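Local atomic coordinates of PTS system glucose-specific EIIA component (Mycoplasma capricolum, PDB entry 2GPR), a protein that carries phosphoryl groups in the sugar phosphotransferase system, accepting one from phospho-HPr on a histidine and passing it to the EIIB domain during glucose uptake. Residues G16-L21 against V139-V144; T83-G88 against K117-I122. All coordinates share one frame; numbering follows the deposited sequence.

Interaction 1: residues G16-L21 against V139-V144; sequences GTIITL and VKMGEV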
ATOM      1  N   GLY A  16      12.366   1.516  -1.328  1.00 33.79           N
ATOM      2  CA  GLY A  16      12.463   2.061   0.037  1.00 31.96           C
ATOM      3  C   GLY A  16      12.607   0.985   1.108  1.00 30.63           C
ATOM      4  O   GLY A  16      12.987  -0.152   0.825  1.00 30.22           O
ATOM      5  N   THR A  17      12.279   1.359   2.346  1.00 28.50           N
ATOM      6  CA  THR A  17      12.381   0.445   3.447  1.00 26.40           C
ATOM      7  C   THR A  17      11.036   0.064   4.002  1.00 25.83           C
ATOM      8  O   THR A  17      10.247   0.917   4.382  1.00 26.19           O
ATOM      9  CB  THR A  17      13.103   1.155   4.593  1.00 27.46           C
ATOM     10  OG1 THR A  17      14.131   1.937   4.063  1.00 30.36           O
ATOM     11  CG2 THR A  17      13.609   0.176   5.655  1.00 25.71           C
ATOM     12  N   ILE A  18      10.809  -1.212   4.166  1.00 25.29           N
ATOM     13  CA  ILE A  18       9.628  -1.625   4.846  1.00 24.58           C
ATOM     14  C   ILE A  18       9.925  -1.377   6.321  1.00 25.30           C
ATOM     15  O   ILE A  18      11.025  -1.660   6.781  1.00 26.67           O
ATOM     16  CB  ILE A  18       9.270  -3.074   4.554  1.00 25.10           C
ATOM     17  CG1 ILE A  18       9.021  -3.240   3.038  1.00 29.39           C
ATOM     18  CG2 ILE A  18       8.038  -3.510   5.367  1.00 22.59           C
ATOM     19  CD1 ILE A  18       7.890  -2.339   2.499  1.00 30.50           C
ATOM     20  N   ILE A  19       9.014  -0.711   7.009  1.00 25.05           N
ATOM     21  CA  ILE A  19       9.135  -0.402   8.416  1.00 23.02           C
ATOM     22  C   ILE A  19       7.835  -0.924   8.994  1.00 23.37           C
ATOM     23  O   ILE A  19       6.990  -1.347   8.218  1.00 24.14           O
ATOM     24  CB  ILE A  19       9.289   1.123   8.643  1.00 23.97           C
ATOM     25  CG1 ILE A  19       8.000   1.874   8.259  1.00 24.08           C
ATOM     26  CG2 ILE A  19      10.398   1.690   7.771  1.00 23.73           C
ATOM     27  CD1 ILE A  19       8.299   3.254   7.701  1.00 23.36           C
ATOM     28  N   THR A  20       7.654  -0.874  10.318  1.00 22.24           N
ATOM     29  CA  THR A  20       6.437  -1.366  10.970  1.00 21.51           C
ATOM     30  C   THR A  20       5.426  -0.273  11.134  1.00 21.64           C
ATOM     31  O   THR A  20       5.748   0.902  10.927  1.00 23.24           O
ATOM     32  CB  THR A  20       6.709  -2.053  12.339  1.00 20.66           C
ATOM     33  OG1 THR A  20       7.384  -1.172  13.237  1.00 24.37           O
ATOM     34  CG2 THR A  20       7.517  -3.336  12.169  1.00 15.63           C
ATOM     35  N   LEU A  21       4.206  -0.673  11.496  1.00 19.70           N
ATOM     36  CA  LEU A  21       3.140   0.275  11.690  1.00 22.20           C
ATOM     37  C   LEU A  21       3.406   1.084  12.950  1.00 24.44           C
ATOM     38  O   LEU A  21       2.965   2.225  13.153  1.00 21.80           O
ATOM     39  CB  LEU A  21       1.764  -0.396  11.795  1.00 23.58           C
ATOM     40  CG  LEU A  21       1.166  -0.845  10.458  1.00 25.07           C
ATOM     41  CD1 LEU A  21      -0.217  -1.424  10.723  1.00 26.08           C
ATOM     42  CD2 LEU A  21       1.075   0.301   9.430  1.00 23.66           C
ATOM     43  N   VAL A 139       6.732 -11.016   6.953  1.00 27.45           N
ATOM     44  CA  VAL A 139       6.895  -9.722   6.378  1.00 26.43           C
ATOM     45  C   VAL A 139       8.387  -9.460   6.221  1.00 23.81           C
ATOM     46  O   VAL A 139       9.080  -9.286   7.192  1.00 19.74           O
ATOM     47  CB  VAL A 139       6.280  -8.515   7.126  1.00 29.05           C
ATOM     48  CG1 VAL A 139       6.716  -7.229   6.385  1.00 27.45           C
ATOM     49  CG2 VAL A 139       4.766  -8.566   7.203  1.00 29.45           C
ATOM     50  N   LYS A 140       8.873  -9.385   5.000  1.00 27.65           N
ATOM     51  CA  LYS A 140      10.272  -9.076   4.781  1.00 28.38           C
ATOM     52  C   LYS A 140      10.504  -7.591   5.057  1.00 30.26           C
ATOM     53  O   LYS A 140       9.779  -6.736   4.515  1.00 35.46           O
ATOM     54  CB  LYS A 140      10.780  -9.563   3.432  1.00 30.45           C
ATOM     55  CG  LYS A 140      12.048  -8.857   2.944  1.00 34.37           C
ATOM     56  CD  LYS A 140      12.109  -8.693   1.421  1.00 38.78           C
ATOM     57  CE  LYS A 140      12.724  -9.877   0.658  1.00 41.97           C
ATOM     58  NZ  LYS A 140      12.725  -9.713  -0.829  1.00 42.72           N
ATOM     59  N   MET A 141      11.466  -7.298   5.992  1.00 24.06           N
ATOM     60  CA  MET A 141      11.776  -5.966   6.436  1.00 20.25           C
ATOM     61  C   MET A 141      13.050  -5.421   5.839  1.00 21.39           C
ATOM     62  O   MET A 141      13.763  -6.089   5.125  1.00 22.97           O
ATOM     63  CB  MET A 141      11.860  -5.944   7.953  1.00 20.70           C
ATOM     64  CG  MET A 141      10.518  -6.195   8.590  1.00 23.92           C
ATOM     65  SD  MET A 141       9.776  -4.672   9.120  1.00 25.63           S
ATOM     66  CE  MET A 141      11.235  -3.993   9.938  1.00 27.49           C
ATOM     67  N   GLY A 142      13.342  -4.178   6.102  1.00 20.86           N
ATOM     68  CA  GLY A 142      14.557  -3.660   5.581  1.00 21.08           C
ATOM     69  C   GLY A 142      14.389  -3.006   4.235  1.00 22.24           C
ATOM     70  O   GLY A 142      13.287  -2.637   3.856  1.00 19.43           O
ATOM     71  N   GLU A 143      15.556  -2.843   3.552  1.00 25.00           N
ATOM     72  CA  GLU A 143      15.719  -2.201   2.263  1.00 26.80           C
ATOM     73  C   GLU A 143      15.217  -3.119   1.114  1.00 28.88           C
ATOM     74  O   GLU A 143      15.578  -4.310   1.028  1.00 29.72           O
ATOM     75  CB  GLU A 143      17.185  -1.754   2.119  1.00 29.94           C
ATOM     76  CG  GLU A 143      17.387  -0.332   1.543  1.00 37.38           C
ATOM     77  CD  GLU A 143      16.971   0.824   2.450  1.00 40.03           C
ATOM     78  OE1 GLU A 143      16.102   0.733   3.303  1.00 41.70           O
ATOM     79  OE2 GLU A 143      17.623   1.951   2.190  1.00 38.81           O
ATOM     80  N   VAL A 144      14.298  -2.584   0.264  1.00 28.17           N
ATOM     81  CA  VAL A 144      13.653  -3.351  -0.810  1.00 25.10           C
ATOM     82  C   VAL A 144      13.576  -2.625  -2.124  1.00 24.81           C
ATOM     83  O   VAL A 144      13.728  -1.429  -2.243  1.00 24.67           O
ATOM     84  CB  VAL A 144      12.197  -3.787  -0.473  1.00 24.27           C
ATOM     85  CG1 VAL A 144      12.122  -4.694   0.747  1.00 23.70           C
ATOM     86  CG2 VAL A 144      11.295  -2.579  -0.270  1.00 24.64           C
TER
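I18 and G142 face each other as a hydrogen-bonded antiparallel pair: I18 N donates to G142 O at 2.9 Å, tilted 21° out of the carbonyl plane, and the bond returned from G142 N to I18 O is weak. G16 and V144 repeat this asymmetry, with V144 N lying 2.8 Å from G16 O and approaching almost head-on (C=O...N angle 170°), against a weak bond from G16 N to V144 O. T17 and E143 form the non-hydrogen-bonded pair between them; G142 O, besides the I18 N-H bond, receives a CA-H...O contact of 3.2 Å from T17 CA.

On the face of the sheet that carries I18 and V144, I18 spreads its branches. At chi1 -61° I18 CG1 lies beside the backbone N and I18 CG2 anti to it, which sends CG1 to V144 CG2 at 4.1 Å and CG2 to V139 CG1 at 4.1 Å; I18 CB rests 3.7 Å from K140 O. The bent chain of M141 brings its SD within 4.0 Å of T20 CG2. On the other face T17 OG1 reaches E143 OE1, modelled so close that the length is doubtful; E143 OE2 forms a salt bridge with K43.

Farther out, I18 packs on F38 and I40 of strand 36-42 and, with V144, on V150 of strand 149-153, while K140 holds V150 through its backbone. Segment 139-144 lines edge strand 16-19 of the seven-stranded antiparallel sheet and, turning a corner at E143, passes between sheets or faces of the antiparallel beta sandwich typical of EIIA-Glc.

Interaction 2: residues T83-G88 against K117-I122; sequences TVSLDG and KKVPSI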
ATOM      1  N   THR A  83      -2.409  13.249   3.441  1.00 34.28           N
ATOM      2  CA  THR A  83      -2.497  13.502   2.008  1.00 34.47           C
ATOM      3  C   THR A  83      -3.902  13.847   1.429  1.00 35.33           C
ATOM      4  O   THR A  83      -3.975  14.478   0.364  1.00 36.11           O
ATOM      5  CB  THR A  83      -1.891  12.297   1.303  1.00 34.50           C
ATOM      6  OG1 THR A  83      -2.330  11.114   1.971  1.00 35.30           O
ATOM      7  CG2 THR A  83      -0.384  12.400   1.425  1.00 33.13           C
ATOM      8  N   VAL A  84      -5.027  13.428   2.105  1.00 33.81           N
ATOM      9  CA  VAL A  84      -6.377  13.783   1.647  1.00 28.72           C
ATOM     10  C   VAL A  84      -6.522  15.318   1.606  1.00 26.80           C
ATOM     11  O   VAL A  84      -7.191  15.901   0.777  1.00 27.97           O
ATOM     12  CB  VAL A  84      -7.476  13.162   2.504  1.00 27.51           C
ATOM     13  CG1 VAL A  84      -7.599  13.931   3.805  1.00 27.19           C
ATOM     14  CG2 VAL A  84      -8.817  13.229   1.768  1.00 27.70           C
ATOM     15  N   SER A  85      -5.842  15.951   2.527  1.00 26.57           N
ATOM     16  CA  SER A  85      -5.780  17.374   2.679  1.00 27.64           C
ATOM     17  C   SER A  85      -5.291  18.101   1.442  1.00 29.94           C
ATOM     18  O   SER A  85      -5.564  19.281   1.284  1.00 31.90           O
ATOM     19  CB  SER A  85      -4.705  17.638   3.662  1.00 26.87           C
ATOM     20  OG  SER A  85      -3.476  17.237   3.062  1.00 26.56           O
ATOM     21  N   LEU A  86      -4.467  17.440   0.644  1.00 29.86           N
ATOM     22  CA  LEU A  86      -3.832  18.054  -0.523  1.00 28.13           C
ATOM     23  C   LEU A  86      -4.755  18.220  -1.701  1.00 29.48           C
ATOM     24  O   LEU A  86      -4.408  18.833  -2.716  1.00 27.01           O
ATOM     25  CB  LEU A  86      -2.515  17.335  -0.938  1.00 23.69           C
ATOM     26  CG  LEU A  86      -1.577  17.210   0.197  1.00 19.83           C
ATOM     27  CD1 LEU A  86      -0.186  17.319  -0.347  1.00 23.69           C
ATOM     28  CD2 LEU A  86      -1.821  18.372   1.110  1.00 17.80           C
ATOM     29  N   ASP A  87      -5.933  17.633  -1.555  1.00 33.85           N
ATOM     30  CA  ASP A  87      -6.945  17.630  -2.603  1.00 37.24           C
ATOM     31  C   ASP A  87      -6.374  17.094  -3.972  1.00 37.57           C
ATOM     32  O   ASP A  87      -6.699  17.516  -5.077  1.00 37.71           O
ATOM     33  CB  ASP A  87      -7.473  19.050  -2.842  1.00 39.49           C
ATOM     34  CG  ASP A  87      -8.756  19.197  -2.025  1.00 38.13           C
ATOM     35  OD1 ASP A  87      -9.712  18.337  -2.181  1.00 45.08           O
ATOM     36  OD2 ASP A  87      -8.865  20.128  -1.148  1.00 38.13           O
ATOM     37  N   GLY A  88      -5.474  16.126  -3.883  1.00 35.50           N
ATOM     38  CA  GLY A  88      -4.905  15.532  -5.082  1.00 33.15           C
ATOM     39  C   GLY A  88      -3.728  16.277  -5.729  1.00 29.39           C
ATOM     40  O   GLY A  88      -3.461  16.090  -6.920  1.00 26.84           O
ATOM     41  N   LYS A 117       6.665  18.176   2.342  1.00 60.41           N
ATOM     42  CA  LYS A 117       6.623  19.395   3.160  1.00 61.70           C
ATOM     43  C   LYS A 117       5.222  19.732   3.626  1.00 61.34           C
ATOM     44  O   LYS A 117       4.998  20.207   4.755  1.00 62.47           O
ATOM     45  CB  LYS A 117       7.314  20.589   2.516  1.00 62.11           C
ATOM     46  CG  LYS A 117       7.110  20.711   1.011  1.00 62.60           C
ATOM     47  CD  LYS A 117       5.873  21.522   0.653  1.00 63.60           C
ATOM     48  CE  LYS A 117       6.083  22.516  -0.497  1.00 62.25           C
ATOM     49  NZ  LYS A 117       5.366  23.802  -0.301  1.00 59.89           N
ATOM     50  N   LYS A 118       4.268  19.428   2.755  1.00 58.33           N
ATOM     51  CA  LYS A 118       2.873  19.666   3.024  1.00 54.23           C
ATOM     52  C   LYS A 118       2.255  18.749   4.113  1.00 51.56           C
ATOM     53  O   LYS A 118       1.304  19.116   4.800  1.00 50.29           O
ATOM     54  CB  LYS A 118       2.083  19.662   1.733  1.00 53.48           C
ATOM     55  CG  LYS A 118       2.452  20.857   0.872  1.00 54.28           C
ATOM     56  CD  LYS A 118       1.787  20.822  -0.491  1.00 56.65           C
ATOM     57  CE  LYS A 118       2.419  21.758  -1.512  1.00 58.48           C
ATOM     58  NZ  LYS A 118       1.851  21.568  -2.860  1.00 60.05           N
ATOM     59  N   VAL A 119       2.795  17.555   4.307  1.00 49.47           N
ATOM     60  CA  VAL A 119       2.202  16.625   5.261  1.00 43.88           C
ATOM     61  C   VAL A 119       3.125  16.163   6.364  1.00 40.46           C
ATOM     62  O   VAL A 119       4.347  16.313   6.325  1.00 40.63           O
ATOM     63  CB  VAL A 119       1.647  15.418   4.538  1.00 42.15           C
ATOM     64  CG1 VAL A 119       0.520  15.869   3.614  1.00 42.17           C
ATOM     65  CG2 VAL A 119       2.776  14.751   3.747  1.00 40.91           C
ATOM     66  N   PRO A 120       2.500  15.560   7.353  1.00 38.39           N
ATOM     67  CA  PRO A 120       3.212  15.052   8.488  1.00 35.44           C
ATOM     68  C   PRO A 120       4.202  13.966   8.141  1.00 32.24           C
ATOM     69  O   PRO A 120       5.263  13.903   8.739  1.00 30.08           O
ATOM     70  CB  PRO A 120       2.161  14.533   9.489  1.00 36.09           C
ATOM     71  CG  PRO A 120       0.794  14.936   8.969  1.00 36.23           C
ATOM     72  CD  PRO A 120       1.016  15.534   7.581  1.00 38.32           C
ATOM     73  N   SER A 121       3.863  13.110   7.185  1.00 33.81           N
ATOM     74  CA  SER A 121       4.782  12.036   6.834  1.00 35.21           C
ATOM     75  C   SER A 121       4.490  11.413   5.483  1.00 36.12           C
ATOM     76  O   SER A 121       3.330  11.270   5.128  1.00 39.47           O
ATOM     77  CB  SER A 121       4.759  10.957   7.900  1.00 35.30           C
ATOM     78  OG  SER A 121       5.669   9.946   7.552  1.00 36.57           O
ATOM     79  N   ILE A 122       5.549  11.022   4.727  1.00 32.30           N
ATOM     80  CA  ILE A 122       5.361  10.307   3.460  1.00 26.43           C
ATOM     81  C   ILE A 122       5.472   8.787   3.638  1.00 23.67           C
ATOM     82  O   ILE A 122       5.338   8.018   2.691  1.00 23.89           O
ATOM     83  CB  ILE A 122       6.142  10.791   2.250  1.00 24.49           C
ATOM     84  CG1 ILE A 122       7.640  10.677   2.474  1.00 25.84           C
ATOM     85  CG2 ILE A 122       5.750  12.182   1.807  1.00 24.81           C
ATOM     86  CD1 ILE A 122       8.341  10.078   1.263  1.00 28.01           C
TER
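T83 and V119 bring together a 3-10 turn, residues 83-86, and the chain leaving helix 112-118, an apolar join beside the histidine pair of the EIIA-Glc fold. V119 is the first residue past the helix to abandon helical backbone angles, and its side chain heads for the turn. With CG1 anti to its own carbonyl carbon (chi1 -63°), that methyl meets T83 at the backbone, 3.9 Å from T83 N, and at the side chain, 4.2 Å from T83 CG2. The hydroxyl of T83 is engaged within its own loop, OG1 bonding to I79 O, and its side chain also touches H63, a residue probably important for phospho-donor activity, and V115 of the helix.

S85 faces the helix end but adds little: its OG, hydrogen-bonded to D82 O, passes 4.3 Å from V119 CG1. The turn itself is closed by L86 N, which donates to T83 O at 3.0 Å, so the two residues that press most on the helix end are tied to each other through the backbone.

L86 then supplies the larger apolar surface. L86 CG lies 4.2 Å from V119 CG1, and V115, one turn earlier in the helix, touches the same side chain. Its two methyls reach K118, whose chain is extended beyond CG and crosses the leucine at a slant, so that the lysine contributes hydrocarbon to the join. No hydrogen bond spans the two segments. L86 CD1 sits against this aliphatic stem, 3.9 Å from K118 CB and 4.0 Å from K118 CD.

How the interactions relate
Interaction 2 is nested inside the long chain loop that interaction 1 closes, yet the two never touch: their centres are 22 Å apart and their nearest atoms about 7 Å. The path between them leads through the seven-stranded sheet. Segment 117-122 runs toward strand 124-130, which has strand 36-42 on one flank and, on the other, strand 74-78 with H78, probably the phosphorylated histidine; strand 16-19 of interaction 1 lies beyond 36-42. Their relation to the site differs sharply. The side chain of T83 is about 3 Å from that of H63 and about 4 Å from that of H78, whereas in interaction 1 the side chain of I19 is about 12 Å from that of H78.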